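Local atomic coordinates of Alpha/beta hydrolase fold-3 domain protein (Sulfolobus islandicus, PDB entry 5LK6), a protein that probably hydrolyses carboxylic ester bonds as a thermostable lipase-like carboxylesterase of the alpha/beta hydrolase fold. Residues Y63-N68 with A96-C101; P92-I97 with C103-V108; W131-L136 with M143-A148; L170-L175 with R298-D303; H274-L277 with L282-Q285. One frame throughout, in Å; residues are numbered along the deposited sequence.

How the interactions relate
Four of the five contacts sit on one central sheet. Interactions 1 and 2 share helix 91-101, their centres about 8 Å apart, and are stitched by Tyr63 N to Val105 O (2.8 Å, probably a hydrogen bond). Interactions 3 and 4 lie on the neighbouring strands 144-150 and 173-176, where Val145 O and Lys171 N are 2.7 Å apart. Interaction 4 also reaches back to interaction 1, Arg298 NE lying 3.0 Å from Ala100 O. Interaction 5 lies farthest from interaction 3, centres about 28 Å apart, but touches interaction 2 where Leu93 CD1 is 3.9 Å from Leu277 O. It holds His274, probably the histidine of a Ser-His-Asp triad with Ser151 and Asp244, and like interaction 4 it touches the second subunit.

Interaction 1: Y63-N68 with A96-C101; sequences YLPKAN and AITNAC
Tyr63, Leu64 and Pro65 leave the end of strand 57-63 in extended conformation and pass beside the last turns of helix 91-101, where Thr98 faces them. The backbones come nearest where Pro65 CA lies 5.9 Å from Asn99 CA. In this alpha/beta hydrolase fold the contact ties a helix that packs on the central sheet to the loop leading from strand 57-63 into strand 72-77. The helix keeps its bonding to the end of the segment, Cys101 N giving its hydrogen to Ile97 O at 2.7 Å, and Cys101 then forms a disulfide with Cys103.

Thr98 carries the contact, and its two branches do different work. The hydroxyl stands beside the backbone N (chi1 -56°), which turns it back along the helix to bond to Cys94 O. OG1 also packs on Tyr63, 3.4 Å from its CB, the two side chains crossing at about a right angle. The methyl goes the other way and sits against the Leu64-Pro65 peptide, CG2 lying 3.8 Å from Leu64 C. A glycine in place of Thr98 would probably open a gap beside this peptide and leave Cys94 O without its side-chain partner.

Tyr63 starts toward the helix at CB, but its ring leads off past Cys94 and Arg95 until OH reaches a hydrogen bond with Asp91. The ring nitrogen of Pro65 is as near to the threonine methyl as the peptide carbon is; the ring carbon Pro65 CB is farther, 4.3 Å from Thr98 CG2.

Interaction 2: P92-I97 with C103-V108; sequences PLCRAI and CVVVSV
Ile97 N bonds to Leu93 O at 2.8 Å, and this turn of helix fixes the residue whose CG2 packs on Val105. Ala96 N bonds to Pro92 O in the same way, so the helix is regular where it lies on the strand. Its axis passes 8.8 Å from that of strand 104-108, and the two run nearly antiparallel at 159°.

Val105 is the meeting point. Its CG2 touches Ile97 CG2 at 4.1 Å, the two branched side chains crossing at about a right angle. CG1, which points anti to the backbone N (chi1 177°), goes to the other neighbour and lies 4.3 Å from Cys94 CB. One residue pair along, Cys94 SG stands 3.7 Å from Ser107 OG, a van der Waals approach of two polar tips.

This is the return half of a beta-alpha-beta crossover: strand 72-77 leads through helix 91-101 into strand 104-108, which lies parallel beside it. Ile97 also packs on Leu74 and Tyr76 of strand 72-77, straddling both strands of the unit. At the C-terminal end of the helix the Cys101-Cys103 disulfide spans the turn, and Cys103 rests against Phe301 and Tyr302 of helix 285-302.

Interaction 3: W131-L136 with M143-A148; sequences WVYNNL and MGVAIA
Apolar packing makes the contact itself, with Val145 CG1 meeting both Tyr133 and Leu136. The methyl comes to the edge of the tyrosine ring, near its plane, and its nearest ring atom is Tyr133 CD1 at 3.4 Å. The ring reaches this place because CG stands anti to the backbone N (chi1 180°), which carries the ring out from the helix so that its CD1 edge meets Val145. From beyond the helix end, Leu136 CD2 approaches the same methyl to 4.1 Å.

These residues belong to a beta-alpha-beta connection of the alpha/beta hydrolase fold: strand 104-108 runs through helix 120-133 into strand 144-150, which is parallel to it with strand 72-77 lying between. Val145 faces this helix, whereas the next residue, Ala146, meets Leu297 and Phe301 of helix 285-302.

The polar bonds lie at the helix end. Asn135 ND2 donates to Trp131 O at 2.8 Å, a fairly straight bond (164° at the hydrogen) whose donor is tilted 26° from the carbonyl plane. The same ND2 rides 3.3 Å above the indole of Trp131, displaced toward its rim. At the far end of the ring from CB, Tyr133 OH is hydrogen-bonded to the backbone N of Asn169.

Interaction 4: L170-L175 with R298-D303; sequences LKYQIL and RRTFYD. With SO4 (sulfate ion), chain F; SO4 (sulfate ion), chain H.
Thr300 and Tyr172 cross at about a right angle, the threonine methyl CG2 lying 3.7 Å from Tyr172 CD1 and slanting onto the ring. Beside them Lys171 and Phe301 meet through carbon alone, Lys171 CG being 4.1 Å from Phe301 CE1. The lysine chain bends at chi2 (-47°), and its amino end leads away from the helix while the stem stays on the ring. Phe301 CB sits 3.6 Å above the centre of the Tyr302 ring.

Arg298 points elsewhere, extended from CG to NE, with two sulfates, probably from the crystallisation liquor, at the edge of its guanidinium and in its plane. NH2 donates a hydrogen bond to O4 of the chain F sulfate at 2.7 Å, and NH1 is shared, reaching O2 of that ion and O2 of the chain H ion, each at 2.9 Å. NE bonds to Ala100 O at the end of helix 91-101. Were Arg298 an alanine, both sulfates would be likely to lose this donor and Ala100 O its side-chain partner.

Arg299 forms salt bridges to Asp288 and Glu284 of the second subunit. The arrangement is the C-terminal helix 285-302 of an alpha/beta hydrolase fold packed by its last turn on the residues that lead into strand 173-176 of the central sheet.

Interaction 5: H274-L277 with L282-Q285; sequences HGFL and LIEQ
The ring of Phe276 has Gln285 at its edge, the carbonyl carbon lying in the ring plane and Gln285 O standing 3.7 Å from Phe276 CE2. One face is covered by its own neighbour, Leu277 CD1, which rides 3.6 Å above the plane over the ring centre. Gln285 adds its CB at 4.1 Å from the same CE2; its amide turns away, NE2 bonding to Asp4, while the ring of Phe269 also meets that of Phe276, the planes inclined at about 45°.

At the root of the phenylalanine the partner is Ile283. Its CG2 lies 3.9 Å from Phe276 CB, and CD1 reaches the same carbon at 4.1 Å, giving CB two branches to rest on. Phe276 CG stands between the backbone N and the carbonyl carbon (chi1 74°), which swings the ring past Ile283 and onto the Gln285 backbone. All three residues are buried.

Just upstream, His274 ND1 is hydrogen-bonded to Asp244 and the imidazole touches Ser151, consistent with the Ser-His-Asp triad of alpha/beta hydrolases. Gly275 follows with a positive phi (80°), turning the chain from the histidine toward this packing. The two segments belong to the connection from strand 272-273 to helix 285-302, Gln285 being the first residue of that helix, with Phe276 on Ala289, Leu277 on Ala289, Ile290 and Ile293, and Gln285 against Val264 of the second subunit.

Interaction 1: Y63-N68 with A96-C101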
# COMPACT_ATOMS: atom_id res chain seq x y z
N TYR A 63 -1.97 23.84 -5.76
CA TYR A 63 -0.95 23.23 -6.62
C TYR A 63 -1.67 22.60 -7.82
O TYR A 63 -2.63 21.80 -7.65
CB TYR A 63 -0.20 22.15 -5.86
CG TYR A 63 0.41 22.55 -4.56
CD1 TYR A 63 -0.35 22.62 -3.38
CD2 TYR A 63 1.75 22.80 -4.47
CE1 TYR A 63 0.24 22.94 -2.15
CE2 TYR A 63 2.34 23.16 -3.28
CZ TYR A 63 1.60 23.22 -2.11
OH TYR A 63 2.25 23.56 -0.94
N LEU A 64 -1.23 22.97 -9.02
CA LEU A 64 -1.71 22.28 -10.23
C LEU A 64 -0.60 21.36 -10.67
O LEU A 64 0.57 21.63 -10.42
CB LEU A 64 -2.05 23.23 -11.36
CG LEU A 64 -3.03 24.40 -11.17
CD1 LEU A 64 -2.97 25.19 -12.47
CD2 LEU A 64 -4.48 24.02 -10.84
N PRO A 65 -0.96 20.25 -11.31
CA PRO A 65 0.06 19.41 -11.92
C PRO A 65 0.46 19.93 -13.31
O PRO A 65 -0.14 20.89 -13.86
CB PRO A 65 -0.62 18.07 -12.02
CG PRO A 65 -2.08 18.42 -12.19
CD PRO A 65 -2.32 19.74 -11.53
N LYS A 66 1.51 19.30 -13.85
CA LYS A 66 2.02 19.58 -15.20
C LYS A 66 1.03 19.12 -16.24
O LYS A 66 0.72 19.88 -17.13
CB LYS A 66 3.40 18.97 -15.40
CG LYS A 66 4.43 19.87 -14.76
CD LYS A 66 5.85 19.43 -14.93
CE LYS A 66 6.75 20.66 -14.87
NZ LYS A 66 8.12 20.37 -14.37
N ALA A 67 0.51 17.92 -16.07
CA ALA A 67 -0.68 17.44 -16.80
C ALA A 67 -1.76 18.52 -17.06
O ALA A 67 -1.97 19.44 -16.26
CB ALA A 67 -1.30 16.23 -16.06
N ASN A 68 -2.43 18.36 -18.20
CA ASN A 68 -3.50 19.25 -18.63
C ASN A 68 -4.71 18.82 -17.89
O ASN A 68 -4.83 17.64 -17.54
CB ASN A 68 -3.85 19.08 -20.14
CG ASN A 68 -2.67 19.38 -21.07
OD1 ASN A 68 -2.23 20.54 -21.20
ND2 ASN A 68 -2.17 18.33 -21.73
N ALA A 96 4.52 16.58 -3.75
CA ALA A 96 4.73 15.18 -4.08
C ALA A 96 3.43 14.45 -4.31
O ALA A 96 3.33 13.62 -5.21
CB ALA A 96 5.55 14.48 -3.01
N ILE A 97 2.41 14.75 -3.51
CA ILE A 97 1.09 14.18 -3.80
C ILE A 97 0.56 14.67 -5.16
O ILE A 97 0.06 13.88 -5.95
CB ILE A 97 0.13 14.51 -2.67
CG1 ILE A 97 0.59 13.71 -1.46
CG2 ILE A 97 -1.30 14.22 -3.05
CD1 ILE A 97 -0.08 14.16 -0.20
N THR A 98 0.73 15.97 -5.42
CA THR A 98 0.27 16.62 -6.64
C THR A 98 0.81 15.90 -7.86
O THR A 98 0.05 15.46 -8.71
CB THR A 98 0.63 18.12 -6.67
OG1 THR A 98 0.10 18.74 -5.50
CG2 THR A 98 -0.03 18.84 -7.88
N ASN A 99 2.12 15.79 -7.92
CA ASN A 99 2.80 15.12 -9.01
C ASN A 99 2.45 13.62 -9.08
O ASN A 99 2.35 13.10 -10.17
CB ASN A 99 4.30 15.43 -8.94
CG ASN A 99 5.13 14.41 -9.66
OD1 ASN A 99 5.36 13.30 -9.17
ND2 ASN A 99 5.58 14.77 -10.83
N ALA A 100 2.17 12.95 -7.97
CA ALA A 100 1.65 11.57 -7.97
C ALA A 100 0.18 11.38 -8.34
O ALA A 100 -0.17 10.32 -8.84
CB ALA A 100 1.91 10.87 -6.63
N CYS A 101 -0.69 12.35 -8.06
CA CYS A 101 -2.12 12.20 -8.32
C CYS A 101 -2.56 12.83 -9.67
O CYS A 101 -3.71 12.60 -10.12
CB CYS A 101 -2.96 12.78 -7.15
SG CYS A 101 -2.98 14.60 -7.05

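Interaction 2: P92-I97 with C103-V108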
# COMPACT_ATOMS: atom_id res chain seq x y z
N PRO A 92 6.58 20.44 0.59
CA PRO A 92 7.16 19.27 -0.07
C PRO A 92 6.23 18.05 -0.22
O PRO A 92 6.18 17.43 -1.30
CB PRO A 92 8.36 18.93 0.82
CG PRO A 92 8.77 20.22 1.40
CD PRO A 92 7.46 20.93 1.66
N LEU A 93 5.49 17.73 0.81
CA LEU A 93 4.58 16.60 0.70
C LEU A 93 3.45 16.89 -0.29
O LEU A 93 3.07 16.00 -1.05
CB LEU A 93 4.02 16.27 2.09
CG LEU A 93 2.97 15.18 2.18
CD1 LEU A 93 3.47 13.86 1.67
CD2 LEU A 93 2.54 15.07 3.64
N CYS A 94 2.91 18.10 -0.26
CA CYS A 94 1.73 18.40 -1.05
C CYS A 94 2.13 18.42 -2.49
O CYS A 94 1.38 17.97 -3.33
CB CYS A 94 1.10 19.72 -0.67
SG CYS A 94 0.09 19.60 0.82
N ARG A 95 3.33 18.92 -2.75
CA ARG A 95 3.90 18.87 -4.11
C ARG A 95 4.01 17.47 -4.60
O ARG A 95 3.65 17.20 -5.72
CB ARG A 95 5.29 19.52 -4.17
CG ARG A 95 5.24 21.04 -4.24
CD ARG A 95 6.64 21.61 -4.00
NE ARG A 95 6.60 23.06 -4.19
CZ ARG A 95 6.59 23.68 -5.37
NH1 ARG A 95 6.67 23.03 -6.53
NH2 ARG A 95 6.49 25.00 -5.37
N ALA A 96 4.52 16.58 -3.75
CA ALA A 96 4.73 15.18 -4.08
C ALA A 96 3.43 14.45 -4.31
O ALA A 96 3.33 13.62 -5.21
CB ALA A 96 5.55 14.48 -3.01
N ILE A 97 2.41 14.75 -3.51
CA ILE A 97 1.09 14.18 -3.80
C ILE A 97 0.56 14.67 -5.16
O ILE A 97 0.06 13.88 -5.95
CB ILE A 97 0.13 14.51 -2.67
CG1 ILE A 97 0.59 13.71 -1.46
CG2 ILE A 97 -1.30 14.22 -3.05
CD1 ILE A 97 -0.08 14.16 -0.20
N CYS A 103 -3.52 15.76 -10.03
CA CYS A 103 -4.73 16.40 -9.61
C CYS A 103 -4.39 17.72 -8.94
O CYS A 103 -3.21 18.03 -8.67
CB CYS A 103 -5.57 15.44 -8.73
SG CYS A 103 -5.00 15.26 -7.03
N VAL A 104 -5.43 18.53 -8.72
CA VAL A 104 -5.22 19.80 -8.07
C VAL A 104 -5.22 19.53 -6.59
O VAL A 104 -6.16 18.91 -6.07
CB VAL A 104 -6.34 20.80 -8.39
CG1 VAL A 104 -6.16 22.09 -7.56
CG2 VAL A 104 -6.37 21.09 -9.86
N VAL A 105 -4.17 19.97 -5.91
CA VAL A 105 -4.15 19.92 -4.44
C VAL A 105 -4.38 21.33 -3.86
O VAL A 105 -3.70 22.28 -4.24
CB VAL A 105 -2.83 19.30 -3.91
CG1 VAL A 105 -2.80 19.33 -2.38
CG2 VAL A 105 -2.73 17.85 -4.40
N VAL A 106 -5.35 21.43 -2.95
CA VAL A 106 -5.61 22.62 -2.16
C VAL A 106 -5.27 22.32 -0.67
O VAL A 106 -6.07 21.73 0.07
CB VAL A 106 -7.10 23.00 -2.32
CG1 VAL A 106 -7.45 24.30 -1.58
CG2 VAL A 106 -7.42 23.16 -3.77
N SER A 107 -4.07 22.72 -0.26
CA SER A 107 -3.56 22.63 1.11
C SER A 107 -4.16 23.78 1.96
O SER A 107 -3.87 24.96 1.72
CB SER A 107 -2.04 22.73 1.04
OG SER A 107 -1.46 22.62 2.29
N VAL A 108 -5.03 23.44 2.92
CA VAL A 108 -5.74 24.44 3.73
C VAL A 108 -4.95 24.83 5.00
O VAL A 108 -4.58 23.95 5.75
CB VAL A 108 -7.11 23.89 4.11
CG1 VAL A 108 -7.89 24.90 4.92
CG2 VAL A 108 -7.93 23.53 2.84

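Interaction 3: W131-L136 with M143-A148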
# COMPACT_ATOMS: atom_id res chain seq x y z
N TRP A 131 -16.50 25.44 0.01
CA TRP A 131 -16.26 26.48 -0.93
C TRP A 131 -15.57 25.99 -2.19
O TRP A 131 -15.96 26.38 -3.29
CB TRP A 131 -15.43 27.58 -0.30
CG TRP A 131 -15.19 28.74 -1.17
CD1 TRP A 131 -16.00 29.87 -1.28
CD2 TRP A 131 -14.06 28.95 -2.04
NE1 TRP A 131 -15.42 30.75 -2.16
CE2 TRP A 131 -14.24 30.24 -2.64
CE3 TRP A 131 -12.92 28.20 -2.35
CZ2 TRP A 131 -13.31 30.79 -3.54
CZ3 TRP A 131 -11.98 28.75 -3.27
CH2 TRP A 131 -12.20 30.04 -3.85
N VAL A 132 -14.52 25.16 -2.04
CA VAL A 132 -13.81 24.61 -3.19
C VAL A 132 -14.79 23.79 -4.08
O VAL A 132 -14.78 23.90 -5.30
CB VAL A 132 -12.59 23.78 -2.76
CG1 VAL A 132 -12.05 22.91 -3.91
CG2 VAL A 132 -11.50 24.68 -2.21
N TYR A 133 -15.65 23.02 -3.45
CA TYR A 133 -16.65 22.23 -4.13
C TYR A 133 -17.66 23.06 -4.94
O TYR A 133 -18.17 22.57 -5.92
CB TYR A 133 -17.38 21.43 -3.07
CG TYR A 133 -18.48 20.52 -3.54
CD1 TYR A 133 -18.22 19.24 -3.92
CD2 TYR A 133 -19.81 20.95 -3.56
CE1 TYR A 133 -19.23 18.40 -4.31
CE2 TYR A 133 -20.83 20.12 -3.95
CZ TYR A 133 -20.53 18.85 -4.33
OH TYR A 133 -21.50 17.98 -4.70
N ASN A 134 -17.96 24.29 -4.49
CA ASN A 134 -18.91 25.21 -5.15
C ASN A 134 -18.23 26.15 -6.11
O ASN A 134 -18.83 27.06 -6.55
CB ASN A 134 -19.65 26.07 -4.12
CG ASN A 134 -20.61 25.26 -3.31
OD1 ASN A 134 -21.25 24.33 -3.79
ND2 ASN A 134 -20.73 25.61 -2.06
N ASN A 135 -16.95 25.95 -6.39
CA ASN A 135 -16.20 26.82 -7.23
C ASN A 135 -15.18 25.99 -8.01
O ASN A 135 -14.03 26.42 -8.22
CB ASN A 135 -15.50 27.86 -6.36
CG ASN A 135 -16.48 28.89 -5.81
OD1 ASN A 135 -16.90 29.79 -6.53
ND2 ASN A 135 -16.83 28.78 -4.49
N LEU A 136 -15.60 24.82 -8.51
CA LEU A 136 -14.66 23.97 -9.24
C LEU A 136 -14.14 24.65 -10.50
O LEU A 136 -12.96 24.49 -10.84
CB LEU A 136 -15.28 22.61 -9.57
CG LEU A 136 -15.52 21.78 -8.29
CD1 LEU A 136 -16.46 20.58 -8.50
CD2 LEU A 136 -14.18 21.37 -7.68
N MET A 143 -13.80 16.72 -12.53
CA MET A 143 -13.83 15.30 -12.06
C MET A 143 -14.15 15.18 -10.56
O MET A 143 -14.29 14.07 -10.05
CB MET A 143 -12.53 14.53 -12.36
CG MET A 143 -11.81 14.85 -13.67
SD MET A 143 -12.67 14.61 -15.22
CE MET A 143 -13.74 13.17 -14.94
N GLY A 144 -14.25 16.30 -9.85
CA GLY A 144 -14.82 16.32 -8.51
C GLY A 144 -13.80 16.51 -7.41
O GLY A 144 -12.63 16.84 -7.65
N VAL A 145 -14.23 16.31 -6.18
CA VAL A 145 -13.37 16.63 -5.07
C VAL A 145 -13.27 15.48 -4.08
O VAL A 145 -14.29 14.81 -3.77
CB VAL A 145 -13.62 18.07 -4.48
CG1 VAL A 145 -14.98 18.60 -4.82
CG2 VAL A 145 -13.30 18.23 -3.00
N ALA A 146 -12.03 15.19 -3.69
CA ALA A 146 -11.72 14.26 -2.63
C ALA A 146 -11.07 15.06 -1.51
O ALA A 146 -10.66 16.21 -1.73
CB ALA A 146 -10.76 13.18 -3.15
N ILE A 147 -10.92 14.42 -0.36
CA ILE A 147 -10.34 15.03 0.83
C ILE A 147 -9.24 14.13 1.45
O ILE A 147 -9.38 12.94 1.44
CB ILE A 147 -11.47 15.39 1.84
CG1 ILE A 147 -10.92 16.29 2.95
CG2 ILE A 147 -12.16 14.16 2.38
CD1 ILE A 147 -12.00 16.94 3.81
N ALA A 148 -8.17 14.69 2.00
CA ALA A 148 -7.08 13.94 2.60
C ALA A 148 -6.43 14.65 3.77
O ALA A 148 -6.32 15.88 3.80
CB ALA A 148 -6.01 13.66 1.58

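Interaction 4: L170-L175 with R298-D303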
# COMPACT_ATOMS: atom_id res chain seq x y z
N LEU A 170 -18.44 13.99 -2.05
CA LEU A 170 -16.99 13.82 -2.10
C LEU A 170 -16.66 12.50 -2.83
O LEU A 170 -17.33 11.48 -2.64
CB LEU A 170 -16.41 13.87 -0.67
CG LEU A 170 -16.68 15.21 0.01
CD1 LEU A 170 -16.32 15.21 1.48
CD2 LEU A 170 -15.97 16.34 -0.77
N LYS A 171 -15.64 12.50 -3.68
CA LYS A 171 -15.34 11.26 -4.40
C LYS A 171 -14.70 10.23 -3.46
O LYS A 171 -14.93 9.01 -3.65
CB LYS A 171 -14.42 11.48 -5.62
CG LYS A 171 -14.97 12.34 -6.75
CD LYS A 171 -16.38 11.97 -7.17
CE LYS A 171 -16.67 12.38 -8.61
NZ LYS A 171 -17.95 11.77 -9.05
N TYR A 172 -13.96 10.70 -2.45
CA TYR A 172 -13.00 9.85 -1.76
C TYR A 172 -12.41 10.58 -0.55
O TYR A 172 -12.28 11.80 -0.55
CB TYR A 172 -11.87 9.46 -2.76
CG TYR A 172 -11.24 8.12 -2.58
CD1 TYR A 172 -11.78 6.95 -3.17
CD2 TYR A 172 -10.07 8.00 -1.89
CE1 TYR A 172 -11.17 5.70 -3.02
CE2 TYR A 172 -9.46 6.76 -1.73
CZ TYR A 172 -10.01 5.61 -2.27
OH TYR A 172 -9.34 4.43 -2.06
N GLN A 173 -12.08 9.81 0.47
CA GLN A 173 -11.36 10.32 1.62
C GLN A 173 -10.11 9.48 1.86
O GLN A 173 -10.17 8.26 1.85
CB GLN A 173 -12.23 10.31 2.90
CG GLN A 173 -12.81 8.96 3.25
CD GLN A 173 -13.71 8.96 4.47
OE1 GLN A 173 -13.42 9.60 5.46
NE2 GLN A 173 -14.80 8.22 4.40
N ILE A 174 -9.02 10.17 2.14
CA ILE A 174 -7.76 9.56 2.44
C ILE A 174 -7.34 9.95 3.84
O ILE A 174 -7.02 11.11 4.09
CB ILE A 174 -6.74 9.94 1.38
CG1 ILE A 174 -7.27 9.43 0.05
CG2 ILE A 174 -5.36 9.32 1.69
CD1 ILE A 174 -6.36 9.68 -1.10
N LEU A 175 -7.33 8.96 4.73
CA LEU A 175 -6.89 9.12 6.12
C LEU A 175 -5.51 8.49 6.37
O LEU A 175 -5.35 7.27 6.39
CB LEU A 175 -7.91 8.50 7.01
CG LEU A 175 -9.27 9.17 7.24
CD1 LEU A 175 -9.73 10.14 6.18
CD2 LEU A 175 -10.30 8.09 7.51
N ARG A 298 -5.69 8.79 -9.05
CA ARG A 298 -5.75 8.70 -10.50
C ARG A 298 -6.88 7.78 -10.97
O ARG A 298 -7.60 8.15 -11.89
CB ARG A 298 -4.45 8.27 -11.11
CG ARG A 298 -3.41 9.38 -11.17
CD ARG A 298 -2.22 8.95 -11.99
NE ARG A 298 -1.00 9.63 -11.61
CZ ARG A 298 0.17 9.59 -12.29
NH1 ARG A 298 0.29 8.93 -13.45
NH2 ARG A 298 1.20 10.28 -11.83
N ARG A 299 -7.07 6.63 -10.34
CA ARG A 299 -8.16 5.77 -10.72
C ARG A 299 -9.50 6.45 -10.45
O ARG A 299 -10.35 6.42 -11.34
CB ARG A 299 -8.14 4.40 -10.04
CG ARG A 299 -7.02 3.47 -10.52
CD ARG A 299 -7.47 2.00 -10.49
NE ARG A 299 -8.46 1.70 -9.43
CZ ARG A 299 -8.20 1.54 -8.12
NH1 ARG A 299 -6.93 1.67 -7.60
NH2 ARG A 299 -9.25 1.24 -7.33
N THR A 300 -9.71 7.06 -9.29
CA THR A 300 -11.06 7.41 -8.97
C THR A 300 -11.40 8.72 -9.71
O THR A 300 -12.55 8.95 -10.00
CB THR A 300 -11.44 7.36 -7.46
OG1 THR A 300 -11.65 8.68 -6.93
CG2 THR A 300 -10.42 6.61 -6.62
N PHE A 301 -10.41 9.53 -10.10
CA PHE A 301 -10.69 10.73 -10.89
C PHE A 301 -10.75 10.50 -12.41
O PHE A 301 -11.59 11.08 -13.08
CB PHE A 301 -9.65 11.81 -10.64
CG PHE A 301 -9.78 12.52 -9.29
CD1 PHE A 301 -11.03 12.88 -8.76
CD2 PHE A 301 -8.60 12.89 -8.59
CE1 PHE A 301 -11.11 13.57 -7.56
CE2 PHE A 301 -8.68 13.54 -7.40
CZ PHE A 301 -9.94 13.90 -6.88
N TYR A 302 -9.87 9.67 -12.95
CA TYR A 302 -9.78 9.46 -14.40
C TYR A 302 -10.08 8.01 -14.91
O TYR A 302 -9.50 7.59 -15.86
CB TYR A 302 -8.39 9.98 -14.83
CG TYR A 302 -7.94 11.28 -14.14
CD1 TYR A 302 -8.73 12.43 -14.19
CD2 TYR A 302 -6.72 11.36 -13.42
CE1 TYR A 302 -8.33 13.63 -13.56
CE2 TYR A 302 -6.33 12.57 -12.78
CZ TYR A 302 -7.15 13.70 -12.85
OH TYR A 302 -6.83 14.90 -12.27
N ASP A 303 -11.00 7.27 -14.29
CA ASP A 303 -11.52 5.90 -14.73
C ASP A 303 -10.62 4.66 -14.39
O ASP A 303 -9.38 4.73 -14.31
CB ASP A 303 -12.02 5.86 -16.22
CG ASP A 303 -13.42 6.59 -16.45
OD1 ASP A 303 -13.64 7.67 -15.83
OD2 ASP A 303 -14.28 6.09 -17.25
S SO4 F . 3.72 9.10 -14.40
O1 SO4 F . 4.49 10.33 -14.71
O2 SO4 F . 2.52 9.09 -15.36
O3 SO4 F . 4.63 7.93 -14.46
O4 SO4 F . 3.34 9.07 -12.98
S SO4 H . -1.77 6.75 -15.85
O1 SO4 H . -1.37 6.17 -17.17
O2 SO4 H . -1.21 8.12 -15.84
O3 SO4 H . -1.10 5.98 -14.81
O4 SO4 H . -3.22 6.65 -15.44

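Interaction 5: H274-L277 with L282-Q285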
# COMPACT_ATOMS: atom_id res chain seq x y z
N HIS A 274 4.70 6.74 13.11
CA HIS A 274 3.80 7.83 12.80
C HIS A 274 4.51 8.95 12.07
O HIS A 274 5.62 9.24 12.36
CB HIS A 274 3.24 8.40 14.09
CG HIS A 274 2.04 9.26 13.90
ND1 HIS A 274 0.78 8.74 13.69
CD2 HIS A 274 1.92 10.60 13.87
CE1 HIS A 274 -0.07 9.73 13.57
NE2 HIS A 274 0.59 10.87 13.68
N GLY A 275 3.85 9.60 11.14
CA GLY A 275 4.40 10.79 10.46
C GLY A 275 5.39 10.52 9.33
O GLY A 275 5.97 11.46 8.80
N PHE A 276 5.58 9.26 8.95
CA PHE A 276 6.61 8.88 8.01
C PHE A 276 6.51 9.52 6.59
O PHE A 276 7.52 9.64 5.94
CB PHE A 276 6.80 7.33 7.94
CG PHE A 276 5.71 6.56 7.21
CD1 PHE A 276 4.51 6.26 7.82
CD2 PHE A 276 5.94 6.05 5.94
CE1 PHE A 276 3.53 5.55 7.17
CE2 PHE A 276 4.95 5.34 5.26
CZ PHE A 276 3.74 5.09 5.88
N LEU A 277 5.31 9.90 6.12
CA LEU A 277 5.20 10.60 4.83
C LEU A 277 5.89 11.99 4.85
O LEU A 277 6.39 12.41 3.83
CB LEU A 277 3.74 10.76 4.37
CG LEU A 277 3.13 9.53 3.69
CD1 LEU A 277 2.82 8.44 4.70
CD2 LEU A 277 1.87 9.94 2.91
N LEU A 282 14.10 10.42 4.09
CA LEU A 282 14.79 9.55 5.04
C LEU A 282 14.12 8.19 5.21
O LEU A 282 14.71 7.27 5.69
CB LEU A 282 14.80 10.24 6.41
CG LEU A 282 15.90 11.20 6.85
CD1 LEU A 282 16.70 11.77 5.68
CD2 LEU A 282 15.31 12.31 7.75
N ILE A 283 12.84 8.09 4.92
CA ILE A 283 12.05 6.89 5.19
C ILE A 283 11.39 6.54 3.86
O ILE A 283 10.30 7.03 3.56
CB ILE A 283 11.01 7.18 6.32
CG1 ILE A 283 11.71 7.58 7.59
CG2 ILE A 283 10.15 5.98 6.60
CD1 ILE A 283 10.79 7.83 8.78
N GLU A 284 12.10 5.77 3.05
CA GLU A 284 11.69 5.39 1.68
C GLU A 284 10.21 4.92 1.63
O GLU A 284 9.51 5.21 0.67
CB GLU A 284 12.72 4.36 1.06
CG GLU A 284 12.36 3.49 -0.21
CD GLU A 284 12.71 4.13 -1.60
OE1 GLU A 284 13.22 5.30 -1.61
OE2 GLU A 284 12.48 3.46 -2.70
N GLN A 285 9.71 4.26 2.66
CA GLN A 285 8.35 3.75 2.62
C GLN A 285 7.34 4.89 2.43
O GLN A 285 6.26 4.68 1.90
CB GLN A 285 7.97 2.96 3.90
CG GLN A 285 8.72 1.67 4.20
CD GLN A 285 9.96 1.89 4.99
OE1 GLN A 285 10.56 2.95 4.94
NE2 GLN A 285 10.40 0.87 5.69